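Long-range contact in alpha-galactosidase (Umbelopsis vinacea, PDB 3A5V), which probably hydrolyses terminal alpha-linked galactose residues from oligosaccharides, as a tetrameric glycoside hydrolase of family 27: residues D240-G245 with R255-I260. Residues are numbered along the deposited sequence; the frame is centred on the assembly and turned at random.
Sequences DMLEVG and RVHYTI
His257 reaches from its helix to the backbone of the loop at Leu242 and Glu243. Its NE2 accepts the amide hydrogen of Glu243 N at 3.1 Å. The bond is nearly straight, at 171°, and the amide lies in the ring plane. With chi1 at 169°, CG lies opposite the backbone N across the CA-CB bond, and the imidazole extends from the helix to the loop. Accepting this N-H uses the lone pair of NE2, consistent with a neutral ring whose proton would be on ND1. Leu242 CD2 sits over one face of the same ring in a CH-pi contact, 4.1 Å from the centroid and offset toward the rim. Replacing His257 by alanine is likely to leave Glu243 N without its acceptor and to open a gap under Leu242 CD2. The His257 ring also makes an edge-to-face pair with Trp261 of the same helix.

The loop links strand 236-238 to helix 251-263 in the (beta/alpha)8 barrel, and the helix leads on to strand 268-270 in a beta-alpha-beta crossover. The loop also bonds through the backbone of Leu242 to Ile269 and Gly271, at and just beyond strand 268-270.

Leu242 divides its two methyls between the helix residues. CD1 packs obliquely on the Tyr258 ring, 3.7 Å from Tyr258 CE2, while CD2 also touches Tyr258 CD2. Val244 CG2 adds looser contacts, 4.2 Å from His257 CD2 and farther from Tyr258 CD2. The phenol OH of Tyr258 is hydrogen-bonded to Tyr45 OH. Met241 O lies at the His257 edge, 3.9 Å from His257 CE1, and is buried with no hydrogen-bond partner in the model.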
ATOM      1  N   ASP A 240       2.219  -3.438 -24.145  1.00 11.45           N
ATOM      2  CA  ASP A 240       3.579  -3.780 -24.603  1.00 11.78           C
ATOM      3  C   ASP A 240       3.500  -4.445 -25.989  1.00 12.09           C
ATOM      4  O   ASP A 240       2.410  -4.679 -26.523  1.00 11.53           O
ATOM      5  CB  ASP A 240       4.374  -4.642 -23.583  1.00 11.35           C
ATOM      6  CG  ASP A 240       5.889  -4.509 -23.729  1.00 11.23           C
ATOM      7  OD1 ASP A 240       6.380  -3.713 -24.568  1.00  9.69           O
ATOM      8  OD2 ASP A 240       6.612  -5.199 -22.986  1.00 10.70           O
ATOM      9  N   MET A 241       4.666  -4.733 -26.555  1.00 12.76           N
ATOM     10  CA  MET A 241       4.801  -5.142 -27.952  1.00 14.41           C
ATOM     11  C   MET A 241       4.272  -6.541 -28.222  1.00 14.47           C
ATOM     12  O   MET A 241       4.182  -7.373 -27.312  1.00 14.74           O
ATOM     13  CB  MET A 241       6.280  -5.085 -28.356  1.00 13.60           C
ATOM     14  CG  MET A 241       6.843  -3.701 -28.242  1.00 16.45           C
ATOM     15  SD  MET A 241       8.574  -3.598 -28.712  1.00 19.07           S
ATOM     16  CE  MET A 241       9.378  -4.497 -27.355  1.00 19.01           C
ATOM     17  N   LEU A 242       3.939  -6.795 -29.486  1.00 13.31           N
ATOM     18  CA  LEU A 242       3.468  -8.099 -29.926  1.00 13.25           C
ATOM     19  C   LEU A 242       4.650  -9.052 -30.142  1.00 13.54           C
ATOM     20  O   LEU A 242       5.602  -8.701 -30.834  1.00 14.17           O
ATOM     21  CB  LEU A 242       2.675  -7.947 -31.240  1.00 12.02           C
ATOM     22  CG  LEU A 242       1.358  -7.166 -31.077  1.00 12.99           C
ATOM     23  CD1 LEU A 242       0.864  -6.600 -32.426  1.00 12.21           C
ATOM     24  CD2 LEU A 242       0.265  -8.010 -30.392  1.00 11.44           C
ATOM     25  N   GLU A 243       4.555 -10.250 -29.568  1.00 13.75           N
ATOM     26  CA  GLU A 243       5.586 -11.302 -29.676  1.00 14.91           C
ATOM     27  C   GLU A 243       5.389 -12.254 -30.872  1.00 14.80           C
ATOM     28  O   GLU A 243       6.195 -13.168 -31.085  1.00 14.90           O
ATOM     29  CB  GLU A 243       5.629 -12.127 -28.373  1.00 14.43           C
ATOM     30  CG  GLU A 243       6.084 -11.332 -27.144  1.00 15.80           C
ATOM     31  CD  GLU A 243       7.605 -11.192 -27.031  1.00 18.65           C
ATOM     32  OE1 GLU A 243       8.342 -11.732 -27.886  1.00 19.45           O
ATOM     33  OE2 GLU A 243       8.065 -10.549 -26.064  1.00 19.52           O
ATOM     34  N   VAL A 244       4.319 -12.037 -31.639  1.00 14.84           N
ATOM     35  CA  VAL A 244       3.922 -12.944 -32.727  1.00 14.26           C
ATOM     36  C   VAL A 244       5.072 -13.308 -33.692  1.00 15.10           C
ATOM     37  O   VAL A 244       5.704 -12.429 -34.313  1.00 15.77           O
ATOM     38  CB  VAL A 244       2.729 -12.384 -33.526  1.00 15.00           C
ATOM     39  CG1 VAL A 244       2.269 -13.427 -34.566  1.00 13.50           C
ATOM     40  CG2 VAL A 244       1.566 -11.991 -32.569  1.00 12.29           C
ATOM     41  N   GLY A 245       5.358 -14.600 -33.788  1.00 14.65           N
ATOM     42  CA  GLY A 245       6.391 -15.074 -34.700  1.00 15.30           C
ATOM     43  C   GLY A 245       7.706 -15.395 -34.027  1.00 15.33           C
ATOM     44  O   GLY A 245       8.588 -16.004 -34.647  1.00 15.58           O
ATOM     45  N   ARG A 255      -2.685 -15.944 -31.399  1.00 11.13           N
ATOM     46  CA  ARG A 255      -3.978 -15.406 -31.798  1.00 11.41           C
ATOM     47  C   ARG A 255      -4.676 -14.749 -30.602  1.00 10.98           C
ATOM     48  O   ARG A 255      -5.287 -13.684 -30.729  1.00 10.49           O
ATOM     49  CB  ARG A 255      -4.868 -16.493 -32.424  1.00 11.12           C
ATOM     50  CG  ARG A 255      -6.138 -15.920 -33.066  1.00 11.81           C
ATOM     51  CD  ARG A 255      -7.143 -17.024 -33.397  1.00 12.74           C
ATOM     52  NE  ARG A 255      -6.557 -18.111 -34.186  1.00 13.23           N
ATOM     53  CZ  ARG A 255      -6.269 -18.042 -35.484  1.00 15.25           C
ATOM     54  NH1 ARG A 255      -6.478 -16.914 -36.174  1.00 13.97           N
ATOM     55  NH2 ARG A 255      -5.759 -19.112 -36.099  1.00 14.05           N
ATOM     56  N   VAL A 256      -4.581 -15.387 -29.435  1.00 11.15           N
ATOM     57  CA  VAL A 256      -5.175 -14.830 -28.222  1.00 10.32           C
ATOM     58  C   VAL A 256      -4.541 -13.492 -27.856  1.00 10.08           C
ATOM     59  O   VAL A 256      -5.225 -12.502 -27.608  1.00 10.53           O
ATOM     60  CB  VAL A 256      -5.065 -15.835 -27.035  1.00 10.77           C
ATOM     61  CG1 VAL A 256      -5.618 -15.206 -25.709  1.00 10.45           C
ATOM     62  CG2 VAL A 256      -5.826 -17.043 -27.371  1.00  5.20           C
ATOM     63  N   HIS A 257      -3.218 -13.498 -27.829  1.00  9.74           N
ATOM     64  CA  HIS A 257      -2.382 -12.342 -27.544  1.00 10.34           C
ATOM     65  C   HIS A 257      -2.766 -11.176 -28.469  1.00  9.95           C
ATOM     66  O   HIS A 257      -3.159 -10.104 -27.991  1.00  9.59           O
ATOM     67  CB  HIS A 257      -0.926 -12.835 -27.696  1.00 10.47           C
ATOM     68  CG  HIS A 257       0.136 -11.771 -27.701  1.00 11.67           C
ATOM     69  ND1 HIS A 257       0.151 -10.704 -26.829  1.00 11.67           N
ATOM     70  CD2 HIS A 257       1.282 -11.686 -28.423  1.00 11.36           C
ATOM     71  CE1 HIS A 257       1.241  -9.985 -27.042  1.00 13.98           C
ATOM     72  NE2 HIS A 257       1.949 -10.566 -27.998  1.00 13.35           N
ATOM     73  N   TYR A 258      -2.748 -11.416 -29.780  1.00  9.55           N
ATOM     74  CA  TYR A 258      -3.084 -10.357 -30.739  1.00 10.18           C
ATOM     75  C   TYR A 258      -4.535  -9.861 -30.576  1.00 10.02           C
ATOM     76  O   TYR A 258      -4.803  -8.655 -30.603  1.00  9.88           O
ATOM     77  CB  TYR A 258      -2.833 -10.853 -32.177  1.00 10.55           C
ATOM     78  CG  TYR A 258      -2.871  -9.750 -33.212  1.00 11.34           C
ATOM     79  CD1 TYR A 258      -4.089  -9.328 -33.751  1.00 10.09           C
ATOM     80  CD2 TYR A 258      -1.699  -9.117 -33.632  1.00  9.81           C
ATOM     81  CE1 TYR A 258      -4.157  -8.303 -34.681  1.00 11.49           C
ATOM     82  CE2 TYR A 258      -1.749  -8.081 -34.591  1.00 12.11           C
ATOM     83  CZ  TYR A 258      -2.992  -7.685 -35.104  1.00 12.75           C
ATOM     84  OH  TYR A 258      -3.083  -6.682 -36.055  1.00 12.68           O
ATOM     85  N   THR A 259      -5.464 -10.799 -30.443  1.00 10.35           N
ATOM     86  CA  THR A 259      -6.900 -10.475 -30.305  1.00 10.57           C
ATOM     87  C   THR A 259      -7.179  -9.537 -29.128  1.00 10.63           C
ATOM     88  O   THR A 259      -7.905  -8.543 -29.269  1.00 11.09           O
ATOM     89  CB  THR A 259      -7.732 -11.770 -30.109  1.00 10.99           C
ATOM     90  OG1 THR A 259      -7.581 -12.627 -31.262  1.00 12.08           O
ATOM     91  CG2 THR A 259      -9.229 -11.444 -29.860  1.00 11.24           C
ATOM     92  N   ILE A 260      -6.635  -9.876 -27.959  1.00  9.89           N
ATOM     93  CA  ILE A 260      -6.900  -9.102 -26.757  1.00  9.96           C
ATOM     94  C   ILE A 260      -6.219  -7.732 -26.829  1.00  9.74           C
ATOM     95  O   ILE A 260      -6.834  -6.737 -26.490  1.00  9.16           O
ATOM     96  CB  ILE A 260      -6.526  -9.877 -25.443  1.00  9.76           C
ATOM     97  CG1 ILE A 260      -7.354 -11.181 -25.312  1.00 10.21           C
ATOM     98  CG2 ILE A 260      -6.721  -8.998 -24.192  1.00  9.78           C
ATOM     99  CD1 ILE A 260      -8.894 -10.971 -25.216  1.00 11.68           C
TER